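Local coordinates for protein transcriptional anti-antiactivator ExsC (Pseudomonas aeruginosa, PDB 3KXY) that inhibits the antiactivator ExsD by interacting with it, which leads to ExsA-mediated transcription in the type III secretion regulatory cascade, at residues J[50-64]-J[93-106]. The protein carries 2 engineered substitutions. Numbering follows the deposited sequence.
Sequences ERLLLEADVVGIDVL and GKVQLYAQILAAQL. Engineered in segment 50-64: Val59 (natural residue Ala).
Strands 51-60 and 94-102 pair antiparallel within the five-stranded sheet of this CesT-family, chaperone-like fold. Backbone bonds join Leu52 with Ile101 in both directions, with Leu52 N 2.9 Å from Ile101 O. A classic-type beta bulge then shifts the register: Val58 N donates to Val95 O, while Val95 N turns to the carbonyl of the next residue, Val59 O (2.9 Å). On the bulge, CG2 of Val59, an engineered residue, lies 4.1 Å from Val95 CB.

Leu52, Leu54, Ala56, Leu97, Ala99 and Ile101 form one apolar face; Thr114 and Leu118 of helix 108-128 cover Leu54, Ala56 and Leu97. The other face is mostly polar. There Asp57 and Gln96 run alongside each other, carboxylate and amide planes only 9° apart, and Gln96 NE2 reaches Asp57 OD1 (3.2 Å) from the syn side, somewhat out of plane. Gln96 OE1 accepts the Tyr98 hydroxyl on an in-plane lone pair (OH to OE1 2.7 Å). With CG anti to its carbonyl carbon (chi1 -66°), Glu55 brings its own CG to the Tyr98 ring edge, 3.8 Å from CE1. Tyr98 also meets His80 of the second subunit. Held at both ends, the Gln96 amide probably keeps one orientation.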
ATOM      1  N   GLU J  50      -8.046  -9.060  -8.050  1.00102.05           N
ATOM      2  CA  GLU J  50      -7.440  -8.843  -9.360  1.00 99.97           C
ATOM      3  C   GLU J  50      -6.312  -7.815  -9.312  1.00 93.39           C
ATOM      4  O   GLU J  50      -6.424  -6.728  -9.881  1.00 92.09           O
ATOM      5  CB  GLU J  50      -8.501  -8.421 -10.379  1.00105.07           C
ATOM      6  CG  GLU J  50      -9.554  -9.482 -10.650  1.00110.87           C
ATOM      7  CD  GLU J  50     -10.583  -9.037 -11.670  1.00116.72           C
ATOM      8  OE1 GLU J  50     -10.644  -7.826 -11.968  1.00117.57           O
ATOM      9  OE2 GLU J  50     -11.335  -9.899 -12.173  1.00119.97           O
ATOM     10  N   ARG J  51      -5.226  -8.166  -8.630  1.00 87.10           N
ATOM     11  CA  ARG J  51      -4.074  -7.282  -8.511  1.00 82.20           C
ATOM     12  C   ARG J  51      -2.817  -8.060  -8.136  1.00 80.27           C
ATOM     13  O   ARG J  51      -2.871  -9.006  -7.351  1.00 83.42           O
ATOM     14  CB  ARG J  51      -4.343  -6.182  -7.481  1.00 83.50           C
ATOM     15  CG  ARG J  51      -4.724  -6.700  -6.106  1.00 89.25           C
ATOM     16  CD  ARG J  51      -5.054  -5.560  -5.159  1.00 97.03           C
ATOM     17  NE  ARG J  51      -6.087  -4.684  -5.704  1.00105.34           N
ATOM     18  CZ  ARG J  51      -6.643  -3.679  -5.036  1.00111.02           C
ATOM     19  NH1 ARG J  51      -6.271  -3.423  -3.789  1.00114.87           N
ATOM     20  NH2 ARG J  51      -7.575  -2.934  -5.613  1.00110.45           N
ATOM     21  N   LEU J  52      -1.686  -7.655  -8.705  1.00 77.80           N
ATOM     22  CA  LEU J  52      -0.412  -8.316  -8.442  1.00 73.68           C
ATOM     23  C   LEU J  52       0.375  -7.579  -7.366  1.00 73.60           C
ATOM     24  O   LEU J  52       0.630  -6.381  -7.485  1.00 77.58           O
ATOM     25  CB  LEU J  52       0.417  -8.403  -9.724  1.00 65.98           C
ATOM     26  CG  LEU J  52       1.763  -9.124  -9.612  1.00 57.66           C
ATOM     27  CD1 LEU J  52       1.554 -10.604  -9.324  1.00 51.08           C
ATOM     28  CD2 LEU J  52       2.575  -8.934 -10.882  1.00 54.93           C
ATOM     29  N   LEU J  53       0.758  -8.300  -6.316  1.00 69.79           N
ATOM     30  CA  LEU J  53       1.530  -7.710  -5.230  1.00 75.20           C
ATOM     31  C   LEU J  53       3.018  -7.978  -5.418  1.00 75.35           C
ATOM     32  O   LEU J  53       3.405  -9.003  -5.978  1.00 75.44           O
ATOM     33  CB  LEU J  53       1.072  -8.259  -3.877  1.00 81.46           C
ATOM     34  CG  LEU J  53      -0.413  -8.133  -3.536  1.00 85.54           C
ATOM     35  CD1 LEU J  53      -0.674  -8.645  -2.129  1.00 86.28           C
ATOM     36  CD2 LEU J  53      -0.885  -6.695  -3.685  1.00 83.92           C
ATOM     37  N   LEU J  54       3.844  -7.051  -4.947  1.00 73.37           N
ATOM     38  CA  LEU J  54       5.290  -7.186  -5.057  1.00 72.67           C
ATOM     39  C   LEU J  54       5.964  -6.861  -3.729  1.00 78.31           C
ATOM     40  O   LEU J  54       6.012  -5.702  -3.316  1.00 78.08           O
ATOM     41  CB  LEU J  54       5.834  -6.268  -6.155  1.00 72.11           C
ATOM     42  CG  LEU J  54       5.191  -6.356  -7.543  1.00 68.72           C
ATOM     43  CD1 LEU J  54       5.799  -5.324  -8.476  1.00 69.76           C
ATOM     44  CD2 LEU J  54       5.340  -7.748  -8.123  1.00 69.71           C
ATOM     45  N   GLU J  55       6.477  -7.889  -3.060  1.00 84.54           N
ATOM     46  CA  GLU J  55       7.208  -7.698  -1.814  1.00 88.54           C
ATOM     47  C   GLU J  55       8.707  -7.618  -2.084  1.00 89.05           C
ATOM     48  O   GLU J  55       9.227  -8.314  -2.956  1.00 88.25           O
ATOM     49  CB  GLU J  55       6.912  -8.832  -0.830  1.00 94.56           C
ATOM     50  CG  GLU J  55       5.472  -8.876  -0.342  1.00101.63           C
ATOM     51  CD  GLU J  55       5.233  -9.989   0.659  1.00108.33           C
ATOM     52  OE1 GLU J  55       6.178 -10.760   0.933  1.00106.84           O
ATOM     53  OE2 GLU J  55       4.098 -10.094   1.173  1.00111.81           O
ATOM     54  N   ALA J  56       9.397  -6.768  -1.331  1.00 89.15           N
ATOM     55  CA  ALA J  56      10.834  -6.596  -1.500  1.00 87.16           C
ATOM     56  C   ALA J  56      11.541  -6.483  -0.156  1.00 89.96           C
ATOM     57  O   ALA J  56      11.257  -5.579   0.629  1.00 92.62           O
ATOM     58  CB  ALA J  56      11.122  -5.374  -2.356  1.00 84.10           C
ATOM     59  N   ASP J  57      12.461  -7.406   0.105  1.00 89.55           N
ATOM     60  CA  ASP J  57      13.255  -7.368   1.328  1.00 91.55           C
ATOM     61  C   ASP J  57      14.317  -6.278   1.239  1.00 86.44           C
ATOM     62  O   ASP J  57      15.146  -6.279   0.327  1.00 85.16           O
ATOM     63  CB  ASP J  57      13.911  -8.726   1.593  1.00 98.59           C
ATOM     64  CG  ASP J  57      12.899  -9.815   1.904  1.00104.53           C
ATOM     65  OD1 ASP J  57      11.688  -9.513   1.944  1.00107.06           O
ATOM     66  OD2 ASP J  57      13.317 -10.975   2.109  1.00105.69           O
ATOM     67  N   VAL J  58      14.288  -5.350   2.189  1.00 82.10           N
ATOM     68  CA  VAL J  58      15.216  -4.227   2.197  1.00 75.06           C
ATOM     69  C   VAL J  58      16.414  -4.484   3.111  1.00 73.10           C
ATOM     70  O   VAL J  58      17.521  -4.736   2.635  1.00 71.11           O
ATOM     71  CB  VAL J  58      14.513  -2.925   2.621  1.00 75.30           C
ATOM     72  CG1 VAL J  58      15.493  -1.764   2.608  1.00 76.85           C
ATOM     73  CG2 VAL J  58      13.333  -2.644   1.704  1.00 73.47           C
ATOM     74  N   VAL J  59      16.191  -4.420   4.421  1.00 74.89           N
ATOM     75  CA  VAL J  59      17.263  -4.639   5.390  1.00 80.82           C
ATOM     76  C   VAL J  59      16.830  -5.484   6.583  1.00 90.20           C
ATOM     77  O   VAL J  59      15.640  -5.707   6.805  1.00 91.76           O
ATOM     78  CB  VAL J  59      17.824  -3.311   5.930  1.00 76.53           C
ATOM     79  CG1 VAL J  59      18.777  -2.690   4.930  1.00 78.81           C
ATOM     80  CG2 VAL J  59      16.690  -2.357   6.278  1.00 73.79           C
ATOM     81  N   GLY J  60      17.812  -5.945   7.351  1.00 94.06           N
ATOM     82  CA  GLY J  60      17.551  -6.683   8.572  1.00 98.06           C
ATOM     83  C   GLY J  60      17.503  -5.750   9.766  1.00 99.54           C
ATOM     84  O   GLY J  60      18.236  -4.761   9.821  1.00102.92           O
ATOM     85  N   ILE J  61      16.638  -6.065  10.725  1.00 96.97           N
ATOM     86  CA  ILE J  61      16.435  -5.207  11.886  1.00100.14           C
ATOM     87  C   ILE J  61      17.659  -5.178  12.801  1.00104.77           C
ATOM     88  O   ILE J  61      17.827  -4.256  13.600  1.00104.16           O
ATOM     89  CB  ILE J  61      15.197  -5.649  12.695  1.00105.01           C
ATOM     90  CG1 ILE J  61      14.817  -4.583  13.725  1.00110.98           C
ATOM     91  CG2 ILE J  61      15.445  -6.997  13.361  1.00106.74           C
ATOM     92  CD1 ILE J  61      13.605  -4.941  14.555  1.00113.79           C
ATOM     93  N   ASP J  62      18.518  -6.184  12.672  1.00110.94           N
ATOM     94  CA  ASP J  62      19.701  -6.293  13.522  1.00119.94           C
ATOM     95  C   ASP J  62      20.762  -5.236  13.206  1.00119.36           C
ATOM     96  O   ASP J  62      21.583  -4.899  14.060  1.00123.80           O
ATOM     97  CB  ASP J  62      20.305  -7.699  13.436  1.00124.85           C
ATOM     98  CG  ASP J  62      20.670  -8.096  12.018  1.00124.88           C
ATOM     99  OD1 ASP J  62      21.279  -9.172  11.841  1.00127.75           O
ATOM    100  OD2 ASP J  62      20.350  -7.338  11.079  1.00121.84           O
ATOM    101  N   VAL J  63      20.740  -4.717  11.982  1.00114.44           N
ATOM    102  CA  VAL J  63      21.702  -3.701  11.569  1.00114.31           C
ATOM    103  C   VAL J  63      21.103  -2.303  11.703  1.00114.57           C
ATOM    104  O   VAL J  63      21.768  -1.300  11.438  1.00115.95           O
ATOM    105  CB  VAL J  63      22.171  -3.920  10.115  1.00109.36           C
ATOM    106  CG1 VAL J  63      23.388  -3.060   9.812  1.00108.55           C
ATOM    107  CG2 VAL J  63      22.491  -5.386   9.880  1.00109.81           C
ATOM    108  N   LEU J  64      19.842  -2.245  12.122  1.00110.52           N
ATOM    109  CA  LEU J  64      19.137  -0.975  12.256  1.00106.53           C
ATOM    110  C   LEU J  64      19.065  -0.509  13.705  1.00112.35           C
ATOM    111  O   LEU J  64      18.730  -1.282  14.601  1.00117.77           O
ATOM    112  CB  LEU J  64      17.722  -1.090  11.688  1.00101.00           C
ATOM    113  CG  LEU J  64      17.604  -1.510  10.224  1.00 98.03           C
ATOM    114  CD1 LEU J  64      16.143  -1.574   9.808  1.00 95.05           C
ATOM    115  CD2 LEU J  64      18.378  -0.553   9.334  1.00 97.99           C
ATOM    116  N   GLY J  93      12.538 -10.656  10.185  1.00105.07           N
ATOM    117  CA  GLY J  93      13.299  -9.517  10.664  1.00104.92           C
ATOM    118  C   GLY J  93      13.706  -8.614   9.515  1.00100.22           C
ATOM    119  O   GLY J  93      14.687  -7.876   9.607  1.00100.52           O
ATOM    120  N   LYS J  94      12.945  -8.679   8.428  1.00 94.87           N
ATOM    121  CA  LYS J  94      13.241  -7.903   7.231  1.00 91.45           C
ATOM    122  C   LYS J  94      12.255  -6.757   7.035  1.00 87.82           C
ATOM    123  O   LYS J  94      11.046  -6.934   7.177  1.00 90.18           O
ATOM    124  CB  LYS J  94      13.227  -8.806   5.994  1.00 92.05           C
ATOM    125  CG  LYS J  94      14.428  -9.728   5.870  1.00 96.44           C
ATOM    126  CD  LYS J  94      15.687  -8.949   5.523  1.00 98.94           C
ATOM    127  CE  LYS J  94      16.862  -9.878   5.268  1.00100.31           C
ATOM    128  NZ  LYS J  94      18.077  -9.125   4.850  1.00101.68           N
ATOM    129  N   VAL J  95      12.784  -5.581   6.710  1.00 81.26           N
ATOM    130  CA  VAL J  95      11.958  -4.451   6.315  1.00 76.34           C
ATOM    131  C   VAL J  95      11.599  -4.617   4.843  1.00 71.30           C
ATOM    132  O   VAL J  95      12.447  -4.984   4.034  1.00 67.74           O
ATOM    133  CB  VAL J  95      12.694  -3.117   6.520  1.00 78.48           C
ATOM    134  CG1 VAL J  95      11.872  -1.961   5.971  1.00 79.78           C
ATOM    135  CG2 VAL J  95      13.006  -2.907   7.994  1.00 79.58           C
ATOM    136  N   GLN J  96      10.343  -4.356   4.496  1.00 73.78           N
ATOM    137  CA  GLN J  96       9.870  -4.618   3.141  1.00 77.07           C
ATOM    138  C   GLN J  96       9.166  -3.429   2.493  1.00 81.73           C
ATOM    139  O   GLN J  96       8.427  -2.696   3.149  1.00 87.31           O
ATOM    140  CB  GLN J  96       8.935  -5.829   3.135  1.00 78.39           C
ATOM    141  CG  GLN J  96       9.583  -7.119   3.605  1.00 82.21           C
ATOM    142  CD  GLN J  96       8.584  -8.247   3.758  1.00 81.09           C
ATOM    143  OE1 GLN J  96       7.381  -8.012   3.863  1.00 78.20           O
ATOM    144  NE2 GLN J  96       9.077  -9.480   3.775  1.00 83.02           N
ATOM    145  N   LEU J  97       9.408  -3.247   1.199  1.00 76.67           N
ATOM    146  CA  LEU J  97       8.659  -2.283   0.404  1.00 72.80           C
ATOM    147  C   LEU J  97       7.592  -3.025  -0.388  1.00 69.57           C
ATOM    148  O   LEU J  97       7.834  -4.123  -0.885  1.00 70.59           O
ATOM    149  CB  LEU J  97       9.584  -1.526  -0.551  1.00 70.05           C
ATOM    150  CG  LEU J  97      10.450  -0.416   0.047  1.00 69.71           C
ATOM    151  CD1 LEU J  97      11.368   0.171  -1.012  1.00 67.93           C
ATOM    152  CD2 LEU J  97       9.574   0.664   0.655  1.00 70.72           C
ATOM    153  N   TYR J  98       6.411  -2.428  -0.503  1.00 67.23           N
ATOM    154  CA  TYR J  98       5.321  -3.065  -1.229  1.00 66.34           C
ATOM    155  C   TYR J  98       4.859  -2.228  -2.417  1.00 71.89           C
ATOM    156  O   TYR J  98       4.701  -1.011  -2.315  1.00 75.45           O
ATOM    157  CB  TYR J  98       4.143  -3.354  -0.297  1.00 66.89           C
ATOM    158  CG  TYR J  98       4.531  -4.072   0.974  1.00 69.13           C
ATOM    159  CD1 TYR J  98       5.015  -5.374   0.942  1.00 67.70           C
ATOM    160  CD2 TYR J  98       4.408  -3.450   2.209  1.00 73.24           C
ATOM    161  CE1 TYR J  98       5.373  -6.031   2.104  1.00 66.22           C
ATOM    162  CE2 TYR J  98       4.761  -4.100   3.375  1.00 74.88           C
ATOM    163  CZ  TYR J  98       5.244  -5.389   3.317  1.00 70.29           C
ATOM    164  OH  TYR J  98       5.595  -6.034   4.480  1.00 72.11           O
ATOM    165  N   ALA J  99       4.650  -2.897  -3.546  1.00 72.97           N
ATOM    166  CA  ALA J  99       4.120  -2.261  -4.742  1.00 74.71           C
ATOM    167  C   ALA J  99       3.051  -3.160  -5.343  1.00 75.89           C
ATOM    168  O   ALA J  99       3.155  -4.383  -5.280  1.00 78.27           O
ATOM    169  CB  ALA J  99       5.229  -2.015  -5.747  1.00 76.24           C
ATOM    170  N   GLN J 100       2.019  -2.556  -5.920  1.00 75.95           N
ATOM    171  CA  GLN J 100       0.934  -3.334  -6.505  1.00 76.09           C
ATOM    172  C   GLN J 100       0.617  -2.893  -7.929  1.00 71.72           C
ATOM    173  O   GLN J 100       0.860  -1.747  -8.307  1.00 63.71           O
ATOM    174  CB  GLN J 100      -0.319  -3.261  -5.631  1.00 79.94           C
ATOM    175  CG  GLN J 100      -0.897  -1.866  -5.479  1.00 87.37           C
ATOM    176  CD  GLN J 100      -2.130  -1.845  -4.599  1.00 95.66           C
ATOM    177  OE1 GLN J 100      -2.386  -2.784  -3.845  1.00 97.14           O
ATOM    178  NE2 GLN J 100      -2.903  -0.768  -4.690  1.00 98.26           N
ATOM    179  N   ILE J 101       0.079  -3.820  -8.714  1.00 74.31           N
ATOM    180  CA  ILE J 101      -0.306  -3.542 -10.090  1.00 75.28           C
ATOM    181  C   ILE J 101      -1.714  -4.058 -10.352  1.00 79.44           C
ATOM    182  O   ILE J 101      -1.975  -5.255 -10.237  1.00 81.00           O
ATOM    183  CB  ILE J 101       0.654  -4.210 -11.090  1.00 73.52           C
ATOM    184  CG1 ILE J 101       2.101  -3.815 -10.791  1.00 70.53           C
ATOM    185  CG2 ILE J 101       0.278  -3.841 -12.516  1.00 76.11           C
ATOM    186  CD1 ILE J 101       3.112  -4.484 -11.692  1.00 69.48           C
ATOM    187  N   LEU J 102      -2.622  -3.151 -10.700  1.00 80.49           N
ATOM    188  CA  LEU J 102      -3.990  -3.534 -11.021  1.00 81.70           C
ATOM    189  C   LEU J 102      -4.018  -4.374 -12.291  1.00 80.27           C
ATOM    190  O   LEU J 102      -3.280  -4.104 -13.238  1.00 85.39           O
ATOM    191  CB  LEU J 102      -4.865  -2.293 -11.194  1.00 86.49           C
ATOM    192  CG  LEU J 102      -4.971  -1.366  -9.983  1.00 90.98           C
ATOM    193  CD1 LEU J 102      -5.861  -0.175 -10.299  1.00 95.07           C
ATOM    194  CD2 LEU J 102      -5.495  -2.127  -8.775  1.00 91.03           C
ATOM    195  N   ALA J 103      -4.872  -5.392 -12.309  1.00 73.30           N
ATOM    196  CA  ALA J 103      -4.976  -6.286 -13.457  1.00 68.89           C
ATOM    197  C   ALA J 103      -5.306  -5.528 -14.740  1.00 70.45           C
ATOM    198  O   ALA J 103      -5.112  -6.043 -15.841  1.00 71.61           O
ATOM    199  CB  ALA J 103      -6.015  -7.363 -13.194  1.00 70.27           C
ATOM    200  N   ALA J 104      -5.801  -4.303 -14.592  1.00 75.64           N
ATOM    201  CA  ALA J 104      -6.192  -3.486 -15.737  1.00 80.26           C
ATOM    202  C   ALA J 104      -4.985  -2.881 -16.451  1.00 79.91           C
ATOM    203  O   ALA J 104      -5.031  -2.627 -17.655  1.00 76.81           O
ATOM    204  CB  ALA J 104      -7.157  -2.390 -15.302  1.00 78.23           C
ATOM    205  N   GLN J 105      -3.911  -2.648 -15.703  1.00 83.49           N
ATOM    206  CA  GLN J 105      -2.698  -2.061 -16.267  1.00 85.73           C
ATOM    207  C   GLN J 105      -1.541  -3.055 -16.268  1.00 86.25           C
ATOM    208  O   GLN J 105      -0.404  -2.693 -16.574  1.00 88.12           O
ATOM    209  CB  GLN J 105      -2.299  -0.796 -15.503  1.00 86.79           C
ATOM    210  CG  GLN J 105      -3.278   0.363 -15.642  1.00 95.81           C
ATOM    211  CD  GLN J 105      -4.519   0.189 -14.788  1.00105.64           C
ATOM    212  OE1 GLN J 105      -4.505  -0.534 -13.792  1.00109.99           O
ATOM    213  NE2 GLN J 105      -5.599   0.861 -15.169  1.00107.51           N
ATOM    214  N   LEU J 106      -1.835  -4.306 -15.930  1.00 83.59           N
ATOM    215  CA  LEU J 106      -0.808  -5.340 -15.863  1.00 78.10           C
ATOM    216  C   LEU J 106      -0.319  -5.759 -17.247  1.00 79.13           C
ATOM    217  O   LEU J 106      -0.948  -6.575 -17.921  1.00 83.94           O
ATOM    218  CB  LEU J 106      -1.319  -6.563 -15.098  1.00 72.32           C
ATOM    219  CG  LEU J 106      -0.345  -7.739 -15.004  1.00 67.30           C
ATOM    220  CD1 LEU J 106       0.952  -7.305 -14.342  1.00 66.88           C
ATOM    221  CD2 LEU J 106      -0.970  -8.902 -14.252  1.00 67.46           C
TER